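Local coordinates for DBF2 kinase activator protein MOB1 (PDB 2HJN) that binds the mitotic exit kinase DBF2 as its activator subunit, allowing the upstream kinase CDC15 to phosphorylate and activate it in late anaphase, at residues E99-Q104 / S131-V136; C106-A111 / P127-A132; F24-S29 / Y135-M140. All blocks are in the same frame, centred on the assembly; numbering follows the deposited sequence.

Contact 1: residues E99-Q104 / S131-V136; sequences EFCSPQ and SAPKYV. With ZN (zinc ion), chain B.
The peptide plane joining Ser102 to Pro103 carries the ring of Pro133 on one face: Pro133 CG stands 3.6 Å from Ser102 C, almost straight above it. On the same side the Pro103 and Pro133 rings cross obliquely, with Pro103 CD 3.9 Å from Pro133 CG. Pro133 CB lies 3.6 Å from Cys101 O, one residue earlier in the loop. No hydrogen bond crosses here; the two segments meet by van der Waals contact, and the zinc ion fixes Cys101 on the loop side only. Cys101 SG is 2.4 Å from the zinc; with SG anti to the backbone N (chi1 -176°), the sulfur swings toward the helix start, meeting Ala132 CB at 3.7 Å and Pro133 CD at 3.8 Å. A little further along, Pro103 CA packs on Ser131 CB at 3.8 Å. Ser131 is the N-cap of helix 132-147, its OG accepting a weak, 3.4 Å bond from Lys134 N. Replacing Pro133 with a glycine would remove the ring and would probably leave a gap against the Ser102-Pro103 peptide and beside the zinc-bound sulfur. Glu99 OE2 accepts a hydrogen bond from His30 N of the second subunit, whose ring packs edge-to-face with Phe100. Cys106, His183 and His188 complete the Cys2His2 zinc site of the MOB1/phocein fold, packed against the first turn of a helix.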
loop_
_atom_site.group_PDB
_atom_site.type_symbol
_atom_site.label_atom_id
_atom_site.label_comp_id
_atom_site.label_asym_id
_atom_site.label_seq_id
_atom_site.Cartn_x
_atom_site.Cartn_y
_atom_site.Cartn_z
ATOM N N GLU A 99 7.734 -0.160 7.902
ATOM C CA GLU A 99 9.176 -0.158 8.198
ATOM C C GLU A 99 9.669 1.152 8.806
ATOM O O GLU A 99 10.780 1.191 9.299
ATOM C CB GLU A 99 10.040 -0.510 6.970
ATOM C CG GLU A 99 9.918 -1.931 6.452
ATOM C CD GLU A 99 10.848 -2.180 5.234
ATOM O OE1 GLU A 99 12.077 -2.122 5.375
ATOM O OE2 GLU A 99 10.344 -2.390 4.133
ATOM N N PHE A 100 8.865 2.219 8.756
ATOM C CA PHE A 100 9.216 3.544 9.340
ATOM C C PHE A 100 8.654 3.763 10.756
ATOM O O PHE A 100 8.898 4.790 11.374
ATOM C CB PHE A 100 8.707 4.662 8.425
ATOM C CG PHE A 100 9.145 4.510 6.972
ATOM C CD1 PHE A 100 8.209 4.257 5.971
ATOM C CD2 PHE A 100 10.486 4.559 6.631
ATOM C CE1 PHE A 100 8.599 4.091 4.638
ATOM C CE2 PHE A 100 10.892 4.393 5.293
ATOM C CZ PHE A 100 9.938 4.162 4.295
ATOM N N CYS A 101 7.909 2.781 11.258
ATOM C CA CYS A 101 7.321 2.835 12.611
ATOM C C CYS A 101 7.793 1.623 13.433
ATOM O O CYS A 101 7.273 0.517 13.328
ATOM C CB CYS A 101 5.803 2.919 12.526
ATOM S SG CYS A 101 4.965 3.089 14.098
ATOM N N SER A 102 8.820 1.860 14.244
ATOM C CA SER A 102 9.406 0.847 15.137
ATOM C C SER A 102 9.349 1.309 16.609
ATOM O O SER A 102 9.034 2.450 16.891
ATOM C CB SER A 102 10.887 0.581 14.769
ATOM O OG SER A 102 11.701 1.680 15.164
ATOM N N PRO A 103 9.640 0.394 17.562
ATOM C CA PRO A 103 9.659 0.827 18.944
ATOM C C PRO A 103 10.725 1.889 19.252
ATOM O O PRO A 103 10.598 2.563 20.282
ATOM C CB PRO A 103 9.976 -0.446 19.704
ATOM C CG PRO A 103 9.540 -1.496 18.883
ATOM C CD PRO A 103 9.869 -1.057 17.466
ATOM N N GLN A 104 11.740 2.042 18.384
ATOM C CA GLN A 104 12.729 3.160 18.534
ATOM C C GLN A 104 12.306 4.469 17.921
ATOM O O GLN A 104 12.608 5.526 18.478
ATOM C CB GLN A 104 14.141 2.745 18.073
ATOM C CG GLN A 104 14.513 1.391 18.714
ATOM C CD GLN A 104 14.937 1.515 20.172
ATOM O OE1 GLN A 104 14.279 0.989 21.103
ATOM N NE2 GLN A 104 16.050 2.224 20.387
ATOM N N SER A 131 4.607 0.918 22.642
ATOM C CA SER A 131 5.218 1.589 21.436
ATOM C C SER A 131 4.118 1.644 20.369
ATOM O O SER A 131 3.150 0.887 20.486
ATOM C CB SER A 131 6.431 0.800 20.958
ATOM O OG SER A 131 6.036 -0.428 20.345
ATOM N N ALA A 132 4.211 2.506 19.359
ATOM C CA ALA A 132 3.106 2.615 18.369
ATOM C C ALA A 132 2.922 1.280 17.632
ATOM O O ALA A 132 1.818 0.808 17.475
ATOM C CB ALA A 132 3.372 3.741 17.357
ATOM N N PRO A 133 4.010 0.664 17.146
ATOM C CA PRO A 133 3.738 -0.602 16.396
ATOM C C PRO A 133 3.186 -1.768 17.248
ATOM O O PRO A 133 2.445 -2.607 16.737
ATOM C CB PRO A 133 5.095 -0.931 15.802
ATOM C CG PRO A 133 6.091 -0.319 16.836
ATOM C CD PRO A 133 5.447 0.980 17.181
ATOM N N LYS A 134 3.537 -1.830 18.547
ATOM C CA LYS A 134 2.928 -2.800 19.441
ATOM C C LYS A 134 1.445 -2.545 19.618
ATOM O O LYS A 134 0.669 -3.483 19.564
ATOM C CB LYS A 134 3.622 -2.823 20.830
ATOM C CG LYS A 134 3.032 -3.870 21.808
ATOM C CD LYS A 134 3.605 -5.243 21.390
ATOM C CE LYS A 134 3.368 -6.315 22.398
ATOM N NZ LYS A 134 4.248 -7.458 22.021
ATOM N N TYR A 135 1.082 -1.280 19.852
ATOM C CA TYR A 135 -0.286 -0.813 19.929
ATOM C C TYR A 135 -1.106 -1.226 18.672
ATOM O O TYR A 135 -2.162 -1.864 18.770
ATOM C CB TYR A 135 -0.317 0.723 20.073
ATOM C CG TYR A 135 -1.743 1.225 20.264
ATOM C CD1 TYR A 135 -2.610 1.285 19.174
ATOM C CD2 TYR A 135 -2.245 1.551 21.516
ATOM C CE1 TYR A 135 -3.895 1.696 19.296
ATOM C CE2 TYR A 135 -3.568 1.982 21.656
ATOM C CZ TYR A 135 -4.383 2.031 20.523
ATOM O OH TYR A 135 -5.705 2.426 20.566
ATOM N N VAL A 136 -0.568 -0.875 17.506
ATOM C CA VAL A 136 -1.267 -1.091 16.229
ATOM C C VAL A 136 -1.464 -2.587 15.956
ATOM O O VAL A 136 -2.583 -3.046 15.680
ATOM C CB VAL A 136 -0.560 -0.337 15.059
ATOM C CG1 VAL A 136 -1.273 -0.629 13.672
ATOM C CG2 VAL A 136 -0.594 1.146 15.338
HETATM ZN ZN ZN B . 4.993 5.455 14.316
#

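Contact 2: residues C106-A111 / P127-A132; sequences CPRMIA and PVSVSA. With ZN (zinc ion), chain B.
Cys106 O receives the amide of Ala132 at an N-O distance of 3.0 Å, with a nearly straight N-H...O angle of 165°, which joins the two segments through their backbones.

Among the side chains, the methyl of Ala132 is gripped by two neighbours from the loop. Cys106 CB touches Ala132 CB at 3.7 Å, and the selenium of Met109, which is modelled as selenomethionine, reaches the same methyl through a chain bent at chi2 (65°). The thiolate of Cys106 meanwhile points to the zinc ion, SG lying 2.3 Å from it, so a residue that binds metal with its side chain also takes the amide of the first helical residue, Ala132, on its carbonyl. That amide comes in tilted 23° out of the carbonyl plane. Arg108 leans its aliphatic CG on Ser129 OG, and Ile110 CG2 covers one face of its guanidinium group.

Two CA-H...O contacts continue the pairing. One runs from Ser131 CA to Pro107 O at 3.4 Å, the other from Arg108 CA to Val130 O at 3.3 Å. Beyond them a water bridges the two segments, accepting from Met109 N at 3.1 Å and from Val130 N at 3.3 Å.

Helices and a strand surround the pair. Ile110 O hydrogen-bonds to His183 ND1 on helix 165-187; His183 binds zinc through NE2, so Ile110 is a second-shell residue of the metal site. Met109 pairs through its backbone with Tyr117 of strand 115-117, and its side chain packs on Tyr135 and Val136 of helix 132-147. The loop thus lies between that strand and the two helices.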
loop_
_atom_site.group_PDB
_atom_site.type_symbol
_atom_site.label_atom_id
_atom_site.label_comp_id
_atom_site.label_asym_id
_atom_site.label_seq_id
_atom_site.Cartn_x
_atom_site.Cartn_y
_atom_site.Cartn_z
ATOM N N CYS A 106 9.032 5.337 17.482
ATOM C CA CYS A 106 7.782 5.702 18.155
ATOM C C CYS A 106 7.592 4.873 19.440
ATOM O O CYS A 106 6.819 3.884 19.448
ATOM C CB CYS A 106 6.549 5.571 17.185
ATOM S SG CYS A 106 6.755 6.359 15.558
ATOM N N PRO A 107 8.265 5.306 20.558
ATOM C CA PRO A 107 8.181 4.601 21.831
ATOM C C PRO A 107 6.828 4.644 22.574
ATOM O O PRO A 107 6.666 3.900 23.529
ATOM C CB PRO A 107 9.307 5.236 22.690
ATOM C CG PRO A 107 9.655 6.504 22.052
ATOM C CD PRO A 107 9.163 6.493 20.614
ATOM N N ARG A 108 5.908 5.519 22.154
ATOM C CA ARG A 108 4.591 5.622 22.724
ATOM C C ARG A 108 3.593 5.772 21.560
ATOM O O ARG A 108 3.913 6.340 20.501
ATOM C CB ARG A 108 4.462 6.851 23.633
ATOM C CG ARG A 108 5.256 6.808 24.947
ATOM C CD ARG A 108 5.032 8.162 25.711
ATOM N NE ARG A 108 5.351 9.334 24.874
ATOM C CZ ARG A 108 4.796 10.551 24.986
ATOM N NH1 ARG A 108 3.853 10.788 25.906
ATOM N NH2 ARG A 108 5.180 11.537 24.159
HETATM N N MSE A 109 2.373 5.324 21.784
HETATM C CA MSE A 109 1.329 5.494 20.750
HETATM C C MSE A 109 0.767 6.909 20.910
HETATM O O MSE A 109 -0.115 7.137 21.735
HETATM C CB MSE A 109 0.256 4.396 20.872
HETATM C CG MSE A 109 -0.902 4.518 19.899
HETATM SE SE MSE A 109 -0.338 4.289 18.015
HETATM C CE MSE A 109 -2.188 4.141 17.451
ATOM N N ILE A 110 1.279 7.858 20.124
ATOM C CA ILE A 110 0.875 9.253 20.256
ATOM C C ILE A 110 0.305 9.853 18.964
ATOM O O ILE A 110 0.462 9.280 17.888
ATOM C CB ILE A 110 2.011 10.125 20.840
ATOM C CG1 ILE A 110 3.219 10.157 19.872
ATOM C CG2 ILE A 110 2.430 9.523 22.213
ATOM C CD1 ILE A 110 4.351 11.024 20.266
ATOM N N ALA A 111 -0.362 11.008 19.091
ATOM C CA ALA A 111 -0.911 11.726 17.951
ATOM C C ALA A 111 -0.674 13.139 18.356
ATOM O O ALA A 111 -1.549 13.740 18.980
ATOM C CB ALA A 111 -2.423 11.447 17.834
ATOM N N PRO A 127 -5.396 0.159 31.093
ATOM C CA PRO A 127 -4.537 0.289 29.901
ATOM C C PRO A 127 -3.200 0.973 30.198
ATOM O O PRO A 127 -3.098 1.870 31.030
ATOM C CB PRO A 127 -5.377 1.133 28.945
ATOM C CG PRO A 127 -6.244 2.019 29.893
ATOM C CD PRO A 127 -6.610 1.013 30.986
ATOM N N VAL A 128 -2.175 0.546 29.477
ATOM C CA VAL A 128 -0.818 1.044 29.666
ATOM C C VAL A 128 -0.195 1.654 28.382
ATOM O O VAL A 128 -0.653 1.401 27.264
ATOM C CB VAL A 128 0.064 -0.121 30.234
ATOM C CG1 VAL A 128 -0.513 -0.624 31.616
ATOM C CG2 VAL A 128 0.146 -1.287 29.264
ATOM N N SER A 129 0.831 2.479 28.579
ATOM C CA SER A 129 1.741 2.933 27.540
ATOM C C SER A 129 2.512 1.757 26.838
ATOM O O SER A 129 3.080 0.846 27.496
ATOM C CB SER A 129 2.702 3.964 28.174
ATOM O OG SER A 129 3.835 4.241 27.359
ATOM N N VAL A 130 2.475 1.771 25.499
ATOM C CA VAL A 130 3.146 0.799 24.627
ATOM C C VAL A 130 3.665 1.525 23.364
ATOM O O VAL A 130 3.241 2.641 23.053
ATOM C CB VAL A 130 2.198 -0.431 24.208
ATOM C CG1 VAL A 130 1.840 -1.294 25.407
ATOM C CG2 VAL A 130 0.922 0.023 23.500
ATOM N N SER A 131 4.607 0.918 22.642
ATOM C CA SER A 131 5.218 1.589 21.436
ATOM C C SER A 131 4.118 1.644 20.369
ATOM O O SER A 131 3.150 0.887 20.486
ATOM C CB SER A 131 6.431 0.800 20.958
ATOM O OG SER A 131 6.036 -0.428 20.345
ATOM N N ALA A 132 4.211 2.506 19.359
ATOM C CA ALA A 132 3.106 2.615 18.369
ATOM C C ALA A 132 2.922 1.280 17.632
ATOM O O ALA A 132 1.818 0.808 17.475
ATOM C CB ALA A 132 3.372 3.741 17.357
HETATM ZN ZN ZN B . 4.993 5.455 14.316
HETATM O O HOH W 1 1.120 4.600 24.482
#

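Contact 3: residues F24-S29 / Y135-M140; sequences FNYTPS and YVECLM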
loop_
_atom_site.group_PDB
_atom_site.type_symbol
_atom_site.label_atom_id
_atom_site.label_comp_id
_atom_site.label_asym_id
_atom_site.label_seq_id
_atom_site.Cartn_x
_atom_site.Cartn_y
_atom_site.Cartn_z
ATOM N N PHE A 24 9.805 -6.195 15.240
ATOM C CA PHE A 24 8.728 -5.654 16.066
ATOM C C PHE A 24 7.944 -4.497 15.428
ATOM O O PHE A 24 7.303 -3.754 16.171
ATOM C CB PHE A 24 9.270 -5.273 17.468
ATOM C CG PHE A 24 10.082 -6.382 18.119
ATOM C CD1 PHE A 24 9.448 -7.535 18.607
ATOM C CD2 PHE A 24 11.473 -6.287 18.196
ATOM C CE1 PHE A 24 10.195 -8.599 19.162
ATOM C CE2 PHE A 24 12.239 -7.324 18.763
ATOM C CZ PHE A 24 11.602 -8.478 19.243
ATOM N N ASN A 25 7.973 -4.386 14.086
ATOM C CA ASN A 25 7.061 -3.543 13.300
ATOM C C ASN A 25 5.692 -4.211 13.090
ATOM O O ASN A 25 5.571 -5.420 13.147
ATOM C CB ASN A 25 7.654 -3.217 11.905
ATOM C CG ASN A 25 9.036 -2.627 11.972
ATOM O OD1 ASN A 25 9.483 -2.125 13.018
ATOM N ND2 ASN A 25 9.752 -2.715 10.850
ATOM N N TYR A 26 4.676 -3.418 12.770
ATOM C CA TYR A 26 3.344 -3.933 12.456
ATOM C C TYR A 26 3.420 -4.959 11.291
ATOM O O TYR A 26 4.082 -4.691 10.283
ATOM C CB TYR A 26 2.409 -2.766 12.087
ATOM C CG TYR A 26 1.040 -3.239 11.606
ATOM C CD1 TYR A 26 0.178 -3.924 12.470
ATOM C CD2 TYR A 26 0.627 -3.060 10.279
ATOM C CE1 TYR A 26 -1.078 -4.421 12.030
ATOM C CE2 TYR A 26 -0.657 -3.549 9.841
ATOM C CZ TYR A 26 -1.475 -4.226 10.720
ATOM O OH TYR A 26 -2.719 -4.699 10.348
ATOM N N THR A 27 2.822 -6.148 11.517
ATOM C CA THR A 27 2.586 -7.173 10.467
ATOM C C THR A 27 1.178 -7.071 9.828
ATOM O O THR A 27 0.161 -7.269 10.485
ATOM C CB THR A 27 2.839 -8.632 11.003
ATOM O OG1 THR A 27 4.133 -8.696 11.617
ATOM C CG2 THR A 27 2.809 -9.664 9.842
ATOM N N PRO A 28 1.102 -6.726 8.517
ATOM C CA PRO A 28 -0.245 -6.648 7.950
ATOM C C PRO A 28 -0.951 -8.008 7.848
ATOM O O PRO A 28 -0.303 -9.039 7.795
ATOM C CB PRO A 28 -0.010 -5.970 6.568
ATOM C CG PRO A 28 1.403 -5.278 6.705
ATOM C CD PRO A 28 2.139 -6.335 7.544
ATOM N N SER A 29 -2.277 -8.001 7.925
ATOM C CA SER A 29 -3.141 -9.134 7.659
ATOM C C SER A 29 -4.461 -8.597 7.073
ATOM O O SER A 29 -5.175 -7.839 7.712
ATOM C CB SER A 29 -3.480 -9.952 8.925
ATOM O OG SER A 29 -4.348 -11.064 8.621
ATOM N N TYR A 135 1.082 -1.280 19.852
ATOM C CA TYR A 135 -0.286 -0.813 19.929
ATOM C C TYR A 135 -1.106 -1.226 18.672
ATOM O O TYR A 135 -2.162 -1.864 18.770
ATOM C CB TYR A 135 -0.317 0.723 20.073
ATOM C CG TYR A 135 -1.743 1.225 20.264
ATOM C CD1 TYR A 135 -2.610 1.285 19.174
ATOM C CD2 TYR A 135 -2.245 1.551 21.516
ATOM C CE1 TYR A 135 -3.895 1.696 19.296
ATOM C CE2 TYR A 135 -3.568 1.982 21.656
ATOM C CZ TYR A 135 -4.383 2.031 20.523
ATOM O OH TYR A 135 -5.705 2.426 20.566
ATOM N N VAL A 136 -0.568 -0.875 17.506
ATOM C CA VAL A 136 -1.267 -1.091 16.229
ATOM C C VAL A 136 -1.464 -2.587 15.956
ATOM O O VAL A 136 -2.583 -3.046 15.680
ATOM C CB VAL A 136 -0.560 -0.337 15.059
ATOM C CG1 VAL A 136 -1.273 -0.629 13.672
ATOM C CG2 VAL A 136 -0.594 1.146 15.338
ATOM N N GLU A 137 -0.399 -3.352 16.173
ATOM C CA GLU A 137 -0.467 -4.793 16.096
ATOM C C GLU A 137 -1.569 -5.393 16.956
ATOM O O GLU A 137 -2.391 -6.161 16.453
ATOM C CB GLU A 137 0.919 -5.410 16.421
ATOM C CG GLU A 137 0.982 -6.936 16.381
ATOM C CD GLU A 137 0.980 -7.523 14.980
ATOM O OE1 GLU A 137 1.568 -6.895 14.102
ATOM O OE2 GLU A 137 0.427 -8.636 14.752
ATOM N N CYS A 138 -1.559 -5.094 18.265
ATOM C CA CYS A 138 -2.556 -5.597 19.222
ATOM C C CYS A 138 -3.980 -5.199 18.812
ATOM O O CYS A 138 -4.914 -6.020 18.880
ATOM C CB CYS A 138 -2.257 -5.002 20.614
ATOM S SG CYS A 138 -0.783 -5.730 21.464
ATOM N N LEU A 139 -4.162 -3.920 18.461
ATOM C CA LEU A 139 -5.465 -3.402 18.088
ATOM C C LEU A 139 -5.998 -4.087 16.856
ATOM O O LEU A 139 -7.163 -4.490 16.857
ATOM C CB LEU A 139 -5.475 -1.881 17.837
ATOM C CG LEU A 139 -6.710 -1.109 17.349
ATOM C CD1 LEU A 139 -6.537 0.394 17.621
ATOM C CD2 LEU A 139 -6.920 -1.168 15.878
HETATM N N MSE A 140 -5.193 -4.157 15.796
HETATM C CA MSE A 140 -5.648 -4.756 14.513
HETATM C C MSE A 140 -5.935 -6.241 14.674
HETATM O O MSE A 140 -6.933 -6.718 14.154
HETATM C CB MSE A 140 -4.612 -4.561 13.416
HETATM C CG MSE A 140 -4.363 -3.088 13.083
HETATM SE SE MSE A 140 -5.941 -2.097 12.342
HETATM C CE MSE A 140 -5.485 -2.496 10.490
#
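Tyr26 and Thr27 belong to an extended N-terminal stretch that lies across helix 132-147 and meets successive turns of it at Val136, Glu137 and Met140. The Tyr26 ring is the main contact surface. Val136 CG1 makes a CH-pi contact over one face, 4.1 Å from the ring centroid and 24° off its normal, while Pro28 N lies over the opposite face, toward the rim. In the ring plane, the edge at CD1 faces Glu137 CA at 3.8 Å. Further out, Tyr26 CE1 rests on Met140 CG at 3.7 Å, and the hydroxyl OH touches the methyl CE of the same residue, a selenomethionine here, at 3.5 Å. CG of Tyr26 anti to its own amide nitrogen (chi1 174°) brings the ring to the helix, where the Tyr26 side chain crosses those of Val136, Glu137 and Met140 at about right angles.

The polar link comes from Glu137, whose chain bends at chi2 to bring OE1 up to the backbone. Thr27 N donates to it over 3.0 Å, nearly in line with the CD-OE1 bond. Glu137 OE2 forms a salt bridge with Arg141, a pairing that would favour the charged glutamate. The carboxylate thus holds the Thr27 amide, Arg141 of the same helix reaches Tyr26 OH, and Asn91, also bonded to that hydroxyl, brings in helix 75-97.

How the contacts relate
Contacts 1 and 3 lie 8 Å apart between centres, as do contacts 1 and 2, while contacts 2 and 3 are 13 Å apart, so contact 1 sits between the others. Along the chain the order is 24-29, then 99-104 and 106-111 from the loop after helix 75-97, and finally the overlapping 127-132, 131-136 and 135-140. Contacts 1 and 2 share Ser131 and Ala132, and each supplies a zinc cysteine; contacts 1 and 3 share Tyr135 and Val136. All three therefore use residues between Ser131 and Val136, so the start of helix 132-147 meets both the zinc loop and the 24-29 segment.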